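Local coordinates for peptidase S15/CocE/NonD (Thaumarchaeota archaeon SCGC AB-539-E09, PDB 4PF1), which probably acts as a serine aminopeptidase of the S15 family, with an alpha/beta-hydrolase catalytic domain and a C-terminal non-catalytic domain, at residues A[338-343]-A[519-524]; A[437-442]-A[450-455]; A[132-137]-A[170-175]; A[39-42]-A[46-49]. All blocks are in the same frame, centred on the assembly; numbering follows the deposited sequence. Where two conformers were deposited one is given.

Contact 1. Residues A[338-343]-A[519-524]; sequences LGPLQF and PKLGGY
A chi1 of 169° swings the Tyr-524 ring away from its backbone N, and one of -71° sets CG of Leu-521 opposite its carbonyl carbon, which lets the phenol and the leucine methyls both meet Pro-340. That proline stands at the tip of a type II' beta turn, Leu-338 to Leu-341, which joins the short strands 337-338 and 341-342 into a hairpin. Gly-339 takes the turn position with positive phi, and Leu-338 and Leu-341 exchange both backbone hydrogen bonds. The facing residues form a type II turn from Leu-521 to Tyr-524 in the loop between strands 502-510 and 525-534 of the C-terminal region, closed by a weak bond from Tyr-524 N to Leu-521 O. Pro-340 fits between the two side chains of this loop: its CB meets Leu-521 CD2 at 3.6 Å, while its CG lies 3.4 Å from OH of Tyr-524. The pyrrolidine and the phenol cross at about a right angle. Leu-341 also crosses the phenol at about a right angle, its CD2 at the ring edge, near the plane. No hydrogen bond spans the contact; the hydroxyl of Tyr-524 is bonded instead to Val-458 O, and its ring also meets that of Trp-511. Replacing Tyr-524 with an alanine would probably open a gap beside Pro-340 and Leu-341 and deprive Val-458 O of its hydroxyl partner. The most distant of the apolar approaches runs from Leu-341 CD2 to Tyr-524 CE2, at 4.1 Å.

Contact 2. Residues A[437-442]-A[450-455]; sequences PYRQRP and ESTWGE
Neither backbone here is helix or strand, and the closest pair of CA atoms, in Arg-439 and Trp-453, stands 9.5 Å apart, which leaves side chains to bridge the distance. Arg-439 does most of this. Its chain bends at chi3 (87°) and presents the end of the guanidinium to Thr-452, where NH1 and NH2 both donate to one hydroxyl oxygen. The bond from Arg-439 NH1 to Thr-452 OG1 is 2.8 Å and that from Arg-439 NH2 to Thr-452 OG1 is 2.9 Å; the oxygen lies close to the guanidinium plane, and sharing it bends both bonds to about 140°. Arg-439 NE makes a salt bridge with Asp-459. Beside this polar grip, Tyr-438 and Trp-453 cross at about a right angle. The hydroxyl oxygen of Tyr-438 comes to the indole edge, 3.9 Å from Trp-453 CE3, while CG of Arg-439 lies over one face of the phenol. Trp-456 meets both aromatic rings, and Trp-453 NE1 is hydrogen-bonded to Glu-297. On the backbone side, Ser-451 OG accepts from Trp-453 N in an ST turn. A leucine in place of Arg-439 would probably deprive Thr-452 OG1 of both its N-H donors and Asp-459 of its cationic mate. The contact ties together two parts of one long C-terminal loop, its Trp-453 side chain close to, though not touching, a probable Ser-His-Asp catalytic triad. Its chemistry implies a cation shared between a neutral hydroxyl and a carboxylate, with Asp-459 probably balancing the charge.

Contact 3. Residues A[132-137]-A[170-175]; sequences DHSTDT and CTINPH
A capped helix start in the alpha/beta-hydrolase domain forms one side of this contact: Asp-132 is the N-cap of helix 133-147 and makes a capping box with Thr-135. The other side is the loop that leaves helix 162-169. Ser-134 and Thr-137, one turn apart, face this loop. Ser-134 CB packs 3.4 Å from the carbonyl oxygen of Ile-172 and also meets Ile-172 CB, while Thr-137 CG2 lies 3.4 Å from Cys-170 SG. The first torsion of Thr-137 (chi1 -63°) turns its methyl to the sulfur and its hydroxyl back along the helix, where OG1 donates to His-133 O at 2.6 Å. That carbonyl also receives Thr-137 N, from the opposite face of its plane. Asp-132 OD1 is likewise doubly held, by Thr-135 N and by Ser-134 OG, which arrive from opposite faces of the carboxylate; the hydroxyl bond from Ser-134 OG to Asp-132 OD1 is only 2.5 Å. No direct hydrogen bond joins the two segments, and water carries the polar link. One water donates to both Ser-134 OG and Asn-173 OD1, at 2.7 Å each. Another water lies 2.6 Å from Ser-134 O and 3.1 Å from Ile-172 O. The contact is buried. Ile-172 also packs on helix 274-279, Thr-137 touches Arg-66 of strand 60-67, and His-133 leans on helix 162-169, so that the start of helix 133-147 lies against that helix, the loop leading on to strand 178-184, and the central sheet.

Contact 4. Residues A[39-42]-A[46-49]; sequences IPMR and KLNT
Two backbone hydrogen bonds join Ile-39 and Leu-47, an antiparallel hydrogen-bonded pair. Leu-47 N donates to Ile-39 O at 2.9 Å, nearly straight at 165°, whereas the return bond from Ile-39 N to Leu-47 O is 3.1 Å and more bent. The same Ile-39 O takes a CA-H...O contact from Lys-46, with 3.3 Å between that oxygen and Lys-46 CA. Leu-47 O is shared too: Thr-49 OG1 donates to it from above the carbonyl plane, on the face away from Ile-39 N, and is itself hydrogen-bonded to Gln-104. Next along, Pro-40 and Lys-46 form a non-hydrogen-bonded pair whose CA atoms approach to 4.2 Å. These residues close the hairpin of strands 32-40 and 46-54 at the edge of the large mixed sheet of the alpha/beta-hydrolase domain, strand 32-40 being outermost within the chain.

Van der Waals contacts fall on the two faces of the hairpin. On the face of Ile-39 and Leu-47, the Met-41 chain folds back through bends at chi2 (-65°) and chi3 (107°) and crosses Leu-47 at about a right angle, SD lying 3.8 Å from Leu-47 CD1 and CE touching Leu-47 CG. Ile-39 CD1 reaches Thr-49, 3.4 Å from its OG1 and also against its CB and CG2. Helix 133-147 covers this side, with Trp-143 on Ile-39 and Thr-140 on Met-41. On the face of Pro-40 and Lys-46, the lysine CG rests 3.9 Å from Pro-40 CA.

From the N terminus, contact 4 comes first and closes a tight hairpin at the edge of the large mixed sheet. Contact 3 follows in series, closing a loop of 32 intervening residues between the start of helix 133-147 and the chain after helix 162-169. The two touch, Met-41 SD meeting Asp-136 O at 3.4 Å, so hairpin and helix pack as neighbours. Contact 1 then joins the small hairpin 337-342 to the loop between strands 502-510 and 525-534 of the C-terminal region. Within that long span contact 2 ties two parts of the loop between strand 425-430 and helix 462-465; none cross. Contacts 1 and 2 also meet, through Leu-338 and Gly-454.

Contact 1. Residues A[338-343]-A[519-524]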
loop_
_atom_site.group_PDB
_atom_site.type_symbol
_atom_site.label_atom_id
_atom_site.label_comp_id
_atom_site.label_asym_id
_atom_site.label_seq_id
_atom_site.Cartn_x
_atom_site.Cartn_y
_atom_site.Cartn_z
ATOM N N LEU A 338 16.054 6.389 -0.243
ATOM C CA LEU A 338 16.452 5.471 0.828
ATOM C C LEU A 338 15.638 5.806 2.064
ATOM O O LEU A 338 15.897 6.816 2.723
ATOM C CB LEU A 338 17.962 5.528 1.118
ATOM C CG LEU A 338 18.457 4.552 2.199
ATOM C CD1 LEU A 338 18.398 3.110 1.717
ATOM C CD2 LEU A 338 19.844 4.889 2.626
ATOM N N GLY A 339 14.615 4.998 2.323
ATOM C CA GLY A 339 13.666 5.262 3.397
ATOM C C GLY A 339 12.888 6.531 3.090
ATOM O O GLY A 339 12.367 6.675 1.979
ATOM N N PRO A 340 12.899 7.538 3.997
ATOM C CA PRO A 340 12.185 8.790 3.698
ATOM C C PRO A 340 13.011 9.775 2.859
ATOM O O PRO A 340 12.456 10.758 2.364
ATOM C CB PRO A 340 11.881 9.373 5.087
ATOM C CG PRO A 340 12.544 8.449 6.090
ATOM C CD PRO A 340 13.486 7.569 5.347
ATOM N N LEU A 341 14.333 9.522 2.708
ATOM C CA LEU A 341 15.234 10.407 1.963
ATOM C C LEU A 341 15.076 10.231 0.466
ATOM O O LEU A 341 15.104 9.105 -0.020
ATOM C CB LEU A 341 16.709 10.183 2.358
ATOM C CG LEU A 341 17.063 10.210 3.851
ATOM C CD1 LEU A 341 18.550 10.061 4.042
ATOM C CD2 LEU A 341 16.592 11.496 4.518
ATOM N N GLN A 342 14.937 11.348 -0.267
ATOM C CA GLN A 342 14.786 11.343 -1.723
ATOM C C GLN A 342 15.970 12.042 -2.382
ATOM O O GLN A 342 16.306 13.173 -2.025
ATOM C CB GLN A 342 13.460 11.991 -2.137
ATOM C CG GLN A 342 12.246 11.153 -1.750
ATOM C CD GLN A 342 10.951 11.877 -1.991
ATOM O OE1 GLN A 342 10.653 12.898 -1.364
ATOM N NE2 GLN A 342 10.131 11.337 -2.877
ATOM N N PHE A 343 16.628 11.341 -3.317
ATOM C CA PHE A 343 17.814 11.848 -4.008
ATOM C C PHE A 343 17.447 12.342 -5.413
ATOM O O PHE A 343 16.348 12.057 -5.900
ATOM C CB PHE A 343 18.918 10.764 -4.048
ATOM C CG PHE A 343 19.162 10.085 -2.711
ATOM C CD1 PHE A 343 19.435 10.835 -1.567
ATOM C CD2 PHE A 343 19.100 8.701 -2.592
ATOM C CE1 PHE A 343 19.630 10.210 -0.330
ATOM C CE2 PHE A 343 19.296 8.078 -1.354
ATOM C CZ PHE A 343 19.569 8.836 -0.234
ATOM N N PRO A 519 5.342 16.890 4.785
ATOM C CA PRO A 519 4.887 17.160 6.168
ATOM C C PRO A 519 5.134 16.036 7.180
ATOM O O PRO A 519 5.519 16.328 8.315
ATOM C CB PRO A 519 3.392 17.426 5.998
ATOM C CG PRO A 519 3.268 17.934 4.620
ATOM C CD PRO A 519 4.276 17.191 3.806
ATOM N N LYS A 520 4.964 14.764 6.767
ATOM C CA LYS A 520 5.180 13.587 7.628
ATOM C C LYS A 520 6.613 13.506 8.198
ATOM O O LYS A 520 6.857 12.708 9.106
ATOM C CB LYS A 520 4.866 12.290 6.852
ATOM C CG LYS A 520 3.406 11.866 6.928
ATOM C CD LYS A 520 2.591 12.383 5.744
ATOM C CE LYS A 520 1.150 11.929 5.789
ATOM N NZ LYS A 520 1.014 10.464 5.546
ATOM N N LEU A 521 7.549 14.330 7.679
ATOM C CA LEU A 521 8.946 14.305 8.117
ATOM C C LEU A 521 9.301 15.396 9.145
ATOM O O LEU A 521 10.483 15.602 9.430
ATOM C CB LEU A 521 9.888 14.386 6.906
ATOM C CG LEU A 521 9.942 13.133 6.033
ATOM C CD1 LEU A 521 11.059 13.229 5.020
ATOM C CD2 LEU A 521 10.097 11.877 6.877
ATOM N N GLY A 522 8.288 16.037 9.726
ATOM C CA GLY A 522 8.488 17.061 10.746
ATOM C C GLY A 522 8.996 16.475 12.050
ATOM O O GLY A 522 8.387 15.546 12.591
ATOM N N GLY A 523 10.140 16.983 12.517
ATOM C CA GLY A 523 10.779 16.535 13.753
ATOM C C GLY A 523 11.675 15.321 13.607
ATOM O O GLY A 523 12.367 14.946 14.557
ATOM N N TYR A 524 11.673 14.706 12.409
ATOM C CA TYR A 524 12.423 13.503 12.043
ATOM C C TYR A 524 13.904 13.603 12.457
ATOM O O TYR A 524 14.616 14.528 12.055
ATOM C CB TYR A 524 12.249 13.257 10.524
ATOM C CG TYR A 524 13.123 12.219 9.847
ATOM C CD1 TYR A 524 13.351 10.975 10.437
ATOM C CD2 TYR A 524 13.569 12.406 8.541
ATOM C CE1 TYR A 524 14.095 9.989 9.784
ATOM C CE2 TYR A 524 14.293 11.420 7.871
ATOM C CZ TYR A 524 14.560 10.216 8.498
ATOM O OH TYR A 524 15.290 9.259 7.832
#

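Contact 2. Residues A[437-442]-A[450-455]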
loop_
_atom_site.group_PDB
_atom_site.type_symbol
_atom_site.label_atom_id
_atom_site.label_comp_id
_atom_site.label_asym_id
_atom_site.label_seq_id
_atom_site.Cartn_x
_atom_site.Cartn_y
_atom_site.Cartn_z
ATOM N N PRO A 437 16.988 -1.265 21.950
ATOM C CA PRO A 437 16.827 -1.887 20.627
ATOM C C PRO A 437 17.396 -0.983 19.524
ATOM O O PRO A 437 17.112 0.218 19.514
ATOM C CB PRO A 437 15.318 -2.089 20.512
ATOM C CG PRO A 437 14.723 -1.045 21.387
ATOM C CD PRO A 437 15.699 -0.770 22.485
ATOM N N TYR A 438 18.256 -1.548 18.630
ATOM C CA TYR A 438 18.909 -0.782 17.550
ATOM C C TYR A 438 17.875 -0.222 16.571
ATOM O O TYR A 438 18.129 0.780 15.904
ATOM C CB TYR A 438 19.982 -1.624 16.822
ATOM C CG TYR A 438 19.487 -2.538 15.720
ATOM C CD1 TYR A 438 18.738 -3.675 16.013
ATOM C CD2 TYR A 438 19.894 -2.352 14.400
ATOM C CE1 TYR A 438 18.322 -4.549 15.007
ATOM C CE2 TYR A 438 19.504 -3.232 13.389
ATOM C CZ TYR A 438 18.712 -4.326 13.695
ATOM O OH TYR A 438 18.332 -5.195 12.700
ATOM N N ARG A 439 16.701 -0.861 16.520
ATOM C CA ARG A 439 15.553 -0.444 15.726
ATOM C C ARG A 439 14.309 -0.650 16.542
ATOM O O ARG A 439 14.356 -1.353 17.558
ATOM C CB ARG A 439 15.455 -1.262 14.437
ATOM C CG ARG A 439 16.588 -1.072 13.465
ATOM C CD ARG A 439 16.222 -1.688 12.137
ATOM N NE ARG A 439 15.485 -0.741 11.297
ATOM C CZ ARG A 439 14.842 -1.072 10.184
ATOM N NH1 ARG A 439 14.818 -2.334 9.772
ATOM N NH2 ARG A 439 14.217 -0.146 9.475
ATOM N N GLN A 440 13.172 -0.103 16.077
ATOM C CA GLN A 440 11.885 -0.309 16.730
ATOM C C GLN A 440 11.490 -1.778 16.598
ATOM O O GLN A 440 11.786 -2.412 15.580
ATOM C CB GLN A 440 10.808 0.618 16.141
ATOM C CG GLN A 440 10.981 2.079 16.581
ATOM C CD GLN A 440 9.809 2.963 16.230
ATOM O OE1 GLN A 440 9.291 3.700 17.073
ATOM N NE2 GLN A 440 9.406 2.964 14.968
ATOM N N ARG A 441 10.919 -2.344 17.662
ATOM C CA ARG A 441 10.549 -3.753 17.678
ATOM C C ARG A 441 9.227 -3.985 16.935
ATOM O O ARG A 441 8.420 -3.058 16.843
ATOM C CB ARG A 441 10.506 -4.287 19.111
ATOM C CG ARG A 441 11.891 -4.710 19.574
ATOM C CD ARG A 441 11.955 -4.927 21.059
ATOM N NE ARG A 441 11.432 -6.234 21.442
ATOM C CZ ARG A 441 11.010 -6.533 22.663
ATOM N NH1 ARG A 441 10.566 -7.750 22.938
ATOM N NH2 ARG A 441 11.033 -5.615 23.623
ATOM N N PRO A 442 9.026 -5.172 16.295
ATOM C CA PRO A 442 9.893 -6.372 16.308
ATOM C C PRO A 442 11.113 -6.285 15.378
ATOM O O PRO A 442 11.011 -5.793 14.250
ATOM C CB PRO A 442 8.937 -7.486 15.862
ATOM C CG PRO A 442 7.964 -6.791 14.950
ATOM C CD PRO A 442 7.770 -5.421 15.556
ATOM N N GLU A 450 10.041 -9.273 4.425
ATOM C CA GLU A 450 9.529 -7.950 4.782
ATOM C C GLU A 450 10.598 -7.091 5.522
ATOM O O GLU A 450 10.255 -6.063 6.117
ATOM C CB GLU A 450 8.243 -8.104 5.639
ATOM C CG GLU A 450 8.436 -8.767 7.006
ATOM C CD GLU A 450 8.527 -10.286 7.075
ATOM O OE1 GLU A 450 8.967 -10.916 6.086
ATOM O OE2 GLU A 450 8.219 -10.839 8.154
ATOM N N SER A 451 11.885 -7.496 5.445
ATOM C CA SER A 451 12.997 -6.797 6.112
ATOM C C SER A 451 13.310 -5.436 5.478
ATOM O O SER A 451 13.384 -5.328 4.250
ATOM C CB SER A 451 14.256 -7.660 6.100
ATOM O OG SER A 451 15.379 -6.951 6.593
ATOM N N THR A 452 13.515 -4.408 6.327
ATOM C CA THR A 452 13.901 -3.059 5.890
ATOM C C THR A 452 15.335 -2.743 6.390
ATOM O O THR A 452 15.683 -1.574 6.579
ATOM C CB THR A 452 12.870 -2.006 6.353
ATOM O OG1 THR A 452 12.806 -1.993 7.784
ATOM C CG2 THR A 452 11.481 -2.226 5.740
ATOM N N TRP A 453 16.162 -3.807 6.571
ATOM C CA TRP A 453 17.566 -3.786 7.040
ATOM C C TRP A 453 18.435 -2.812 6.218
ATOM O O TRP A 453 19.351 -2.188 6.766
ATOM C CB TRP A 453 18.139 -5.225 6.989
ATOM C CG TRP A 453 19.637 -5.365 6.921
ATOM C CD1 TRP A 453 20.369 -5.751 5.836
ATOM C CD2 TRP A 453 20.554 -5.320 8.026
ATOM N NE1 TRP A 453 21.691 -5.908 6.185
ATOM C CE2 TRP A 453 21.837 -5.627 7.518
ATOM C CE3 TRP A 453 20.426 -5.000 9.391
ATOM C CZ2 TRP A 453 22.986 -5.605 8.321
ATOM C CZ3 TRP A 453 21.564 -4.977 10.181
ATOM C CH2 TRP A 453 22.824 -5.283 9.649
ATOM N N GLY A 454 18.120 -2.688 4.928
ATOM C CA GLY A 454 18.824 -1.802 4.010
ATOM C C GLY A 454 18.571 -0.329 4.253
ATOM O O GLY A 454 19.348 0.510 3.800
ATOM N N GLU A 455 17.488 0.004 4.990
ATOM C CA GLU A 455 17.106 1.392 5.272
ATOM C C GLU A 455 17.437 1.823 6.714
ATOM O O GLU A 455 17.272 2.996 7.041
ATOM C CB GLU A 455 15.585 1.594 5.037
ATOM C CG GLU A 455 15.009 0.928 3.794
ATOM C CD GLU A 455 13.505 1.064 3.609
ATOM O OE1 GLU A 455 13.029 0.840 2.473
ATOM O OE2 GLU A 455 12.799 1.390 4.593
#

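Contact 3. Residues A[132-137]-A[170-175]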
loop_
_atom_site.group_PDB
_atom_site.type_symbol
_atom_site.label_atom_id
_atom_site.label_comp_id
_atom_site.label_asym_id
_atom_site.label_seq_id
_atom_site.Cartn_x
_atom_site.Cartn_y
_atom_site.Cartn_z
ATOM N N ASP A 132 44.915 -19.729 -3.387
ATOM C CA ASP A 132 44.093 -18.669 -2.806
ATOM C C ASP A 132 43.230 -18.046 -3.908
ATOM O O ASP A 132 43.274 -18.518 -5.050
ATOM C CB ASP A 132 44.946 -17.616 -2.057
ATOM C CG ASP A 132 46.108 -17.027 -2.835
ATOM O OD1 ASP A 132 45.888 -16.573 -3.973
ATOM O OD2 ASP A 132 47.215 -16.939 -2.268
ATOM N N HIS A 133 42.432 -17.014 -3.577
ATOM C CA HIS A 133 41.549 -16.370 -4.556
ATOM C C HIS A 133 42.326 -15.753 -5.724
ATOM O O HIS A 133 41.825 -15.779 -6.842
ATOM C CB HIS A 133 40.661 -15.312 -3.897
ATOM C CG HIS A 133 39.499 -15.886 -3.148
ATOM N ND1 HIS A 133 38.373 -16.346 -3.807
ATOM C CD2 HIS A 133 39.320 -16.038 -1.816
ATOM C CE1 HIS A 133 37.552 -16.768 -2.860
ATOM N NE2 HIS A 133 38.076 -16.600 -1.646
ATOM N N SER A 134 43.553 -15.235 -5.478
ATOM C CA SER A 134 44.376 -14.627 -6.530
ATOM C C SER A 134 44.934 -15.674 -7.513
ATOM O O SER A 134 44.987 -15.399 -8.711
ATOM C CB SER A 134 45.511 -13.796 -5.933
ATOM O OG SER A 134 46.536 -14.592 -5.368
ATOM N N THR A 135 45.344 -16.864 -7.017
ATOM C CA THR A 135 45.874 -17.927 -7.888
ATOM C C THR A 135 44.737 -18.548 -8.685
ATOM O O THR A 135 44.912 -18.843 -9.870
ATOM C CB THR A 135 46.672 -18.990 -7.102
ATOM O OG1 THR A 135 45.782 -19.863 -6.402
ATOM C CG2 THR A 135 47.681 -18.383 -6.153
ATOM N N ASP A 136 43.567 -18.737 -8.035
ATOM C CA ASP A 136 42.365 -19.268 -8.679
ATOM C C ASP A 136 41.878 -18.300 -9.768
ATOM O O ASP A 136 41.506 -18.748 -10.856
ATOM C CB ASP A 136 41.253 -19.537 -7.642
ATOM C CG ASP A 136 41.422 -20.828 -6.840
ATOM O OD1 ASP A 136 42.339 -21.622 -7.164
ATOM O OD2 ASP A 136 40.619 -21.058 -5.912
ATOM N N THR A 137 41.955 -16.975 -9.499
ATOM C CA THR A 137 41.590 -15.919 -10.456
ATOM C C THR A 137 42.518 -15.967 -11.671
ATOM O O THR A 137 42.034 -15.883 -12.803
ATOM C CB THR A 137 41.641 -14.539 -9.787
ATOM O OG1 THR A 137 40.673 -14.495 -8.743
ATOM C CG2 THR A 137 41.393 -13.403 -10.765
ATOM N N CYS A 170 41.837 -10.148 -7.154
ATOM C CA CYS A 170 42.233 -10.236 -8.571
ATOM C C CYS A 170 43.482 -9.377 -8.841
ATOM O O CYS A 170 44.225 -9.657 -9.786
ATOM C CB CYS A 170 41.082 -9.822 -9.487
ATOM S SG CYS A 170 39.597 -10.853 -9.343
ATOM N N THR A 171 43.692 -8.326 -8.023
ATOM C CA THR A 171 44.784 -7.357 -8.179
ATOM C C THR A 171 46.119 -7.847 -7.567
ATOM O O THR A 171 47.141 -7.187 -7.758
ATOM C CB THR A 171 44.381 -5.988 -7.596
ATOM O OG1 THR A 171 44.382 -6.047 -6.169
ATOM C CG2 THR A 171 43.037 -5.506 -8.101
ATOM N N ILE A 172 46.108 -8.985 -6.837
ATOM C CA ILE A 172 47.330 -9.570 -6.258
ATOM C C ILE A 172 47.928 -10.518 -7.297
ATOM O O ILE A 172 47.235 -11.440 -7.739
ATOM C CB ILE A 172 47.054 -10.273 -4.894
ATOM C CG1 ILE A 172 46.391 -9.308 -3.864
ATOM C CG2 ILE A 172 48.325 -10.939 -4.328
ATOM C CD1 ILE A 172 47.189 -7.993 -3.526
ATOM N N ASN A 173 49.215 -10.279 -7.698
ATOM C CA ASN A 173 49.911 -11.011 -8.784
ATOM C C ASN A 173 48.930 -11.144 -9.975
ATOM O O ASN A 173 48.445 -12.245 -10.262
ATOM C CB ASN A 173 50.432 -12.378 -8.305
ATOM C CG ASN A 173 51.292 -12.311 -7.067
ATOM O OD1 ASN A 173 50.947 -12.861 -6.014
ATOM N ND2 ASN A 173 52.434 -11.640 -7.166
ATOM N N PRO A 174 48.484 -9.999 -10.556
ATOM C CA PRO A 174 47.404 -10.066 -11.547
ATOM C C PRO A 174 47.802 -10.670 -12.878
ATOM O O PRO A 174 48.943 -10.533 -13.317
ATOM C CB PRO A 174 46.986 -8.602 -11.715
ATOM C CG PRO A 174 48.189 -7.826 -11.375
ATOM C CD PRO A 174 48.883 -8.599 -10.292
ATOM N N HIS A 175 46.833 -11.328 -13.524
ATOM C CA HIS A 175 46.987 -11.872 -14.861
ATOM C C HIS A 175 47.122 -10.695 -15.829
ATOM O O HIS A 175 46.394 -9.709 -15.671
ATOM C CB HIS A 175 45.778 -12.759 -15.224
ATOM C CG HIS A 175 45.971 -13.555 -16.476
ATOM N ND1 HIS A 175 45.865 -12.971 -17.724
ATOM C CD2 HIS A 175 46.268 -14.864 -16.631
ATOM C CE1 HIS A 175 46.100 -13.936 -18.594
ATOM N NE2 HIS A 175 46.353 -15.093 -17.984
HETATM O O HOH W 1 45.326 -12.970 -9.696
HETATM O O HOH W 2 49.080 -14.851 -6.132
HETATM O O HOH W 3 48.427 -15.022 -9.059
#

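Contact 4. Residues A[39-42]-A[46-49]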
loop_
_atom_site.group_PDB
_atom_site.type_symbol
_atom_site.label_atom_id
_atom_site.label_comp_id
_atom_site.label_asym_id
_atom_site.label_seq_id
_atom_site.Cartn_x
_atom_site.Cartn_y
_atom_site.Cartn_z
ATOM N N ILE A 39 36.309 -25.267 -14.800
ATOM C CA ILE A 39 37.702 -24.910 -15.078
ATOM C C ILE A 39 38.638 -25.523 -14.026
ATOM O O ILE A 39 38.492 -25.241 -12.832
ATOM C CB ILE A 39 37.906 -23.366 -15.198
ATOM C CG1 ILE A 39 37.000 -22.758 -16.297
ATOM C CG2 ILE A 39 39.387 -23.031 -15.456
ATOM C CD1 ILE A 39 36.948 -21.218 -16.311
ATOM N N PRO A 40 39.637 -26.328 -14.458
ATOM C CA PRO A 40 40.577 -26.900 -13.485
ATOM C C PRO A 40 41.630 -25.884 -13.052
ATOM O O PRO A 40 42.245 -25.224 -13.894
ATOM C CB PRO A 40 41.212 -28.083 -14.237
ATOM C CG PRO A 40 40.618 -28.068 -15.627
ATOM C CD PRO A 40 39.965 -26.750 -15.832
ATOM N N MET A 41 41.845 -25.770 -11.730
ATOM C CA MET A 41 42.865 -24.886 -11.166
ATOM C C MET A 41 44.229 -25.594 -11.218
ATOM O O MET A 41 44.293 -26.753 -11.640
ATOM C CB MET A 41 42.492 -24.469 -9.724
ATOM C CG MET A 41 41.145 -23.741 -9.619
ATOM S SD MET A 41 41.107 -22.144 -10.473
ATOM C CE MET A 41 40.124 -22.531 -11.857
ATOM N N ARG A 42 45.316 -24.903 -10.805
ATOM C CA ARG A 42 46.688 -25.449 -10.829
ATOM C C ARG A 42 46.863 -26.699 -9.925
ATOM O O ARG A 42 47.840 -27.439 -10.093
ATOM C CB ARG A 42 47.721 -24.370 -10.449
ATOM C CG ARG A 42 47.514 -23.763 -9.058
ATOM C CD ARG A 42 48.381 -22.543 -8.848
ATOM N NE ARG A 42 48.007 -21.439 -9.733
ATOM C CZ ARG A 42 48.721 -20.330 -9.880
ATOM N NH1 ARG A 42 48.312 -19.377 -10.704
ATOM N NH2 ARG A 42 49.851 -20.167 -9.206
ATOM N N LYS A 46 38.358 -28.213 -9.658
ATOM C CA LYS A 46 37.570 -27.534 -10.693
ATOM C C LYS A 46 36.551 -26.540 -10.114
ATOM O O LYS A 46 35.823 -26.876 -9.175
ATOM C CB LYS A 46 36.853 -28.557 -11.592
ATOM C CG LYS A 46 37.799 -29.422 -12.414
ATOM C CD LYS A 46 37.038 -30.348 -13.351
ATOM C CE LYS A 46 37.769 -31.644 -13.597
ATOM N NZ LYS A 46 37.622 -32.586 -12.453
ATOM N N LEU A 47 36.484 -25.327 -10.708
ATOM C CA LEU A 47 35.546 -24.277 -10.295
ATOM C C LEU A 47 34.423 -24.115 -11.315
ATOM O O LEU A 47 34.687 -24.036 -12.521
ATOM C CB LEU A 47 36.259 -22.915 -10.085
ATOM C CG LEU A 47 37.429 -22.843 -9.073
ATOM C CD1 LEU A 47 37.798 -21.399 -8.785
ATOM C CD2 LEU A 47 37.098 -23.552 -7.759
ATOM N N ASN A 48 33.167 -24.046 -10.828
ATOM C CA ASN A 48 31.993 -23.880 -11.677
ATOM C C ASN A 48 31.950 -22.459 -12.238
ATOM O O ASN A 48 31.913 -21.493 -11.472
ATOM C CB ASN A 48 30.718 -24.212 -10.905
ATOM C CG ASN A 48 29.488 -24.290 -11.765
ATOM O OD1 ASN A 48 29.529 -24.741 -12.919
ATOM N ND2 ASN A 48 28.361 -23.863 -11.217
ATOM N N THR A 49 32.015 -22.335 -13.576
ATOM C CA THR A 49 32.094 -21.038 -14.242
ATOM C C THR A 49 30.964 -20.870 -15.267
ATOM O O THR A 49 30.841 -21.667 -16.199
ATOM C CB THR A 49 33.483 -20.874 -14.877
ATOM O OG1 THR A 49 34.475 -21.339 -13.955
ATOM C CG2 THR A 49 33.782 -19.444 -15.266
#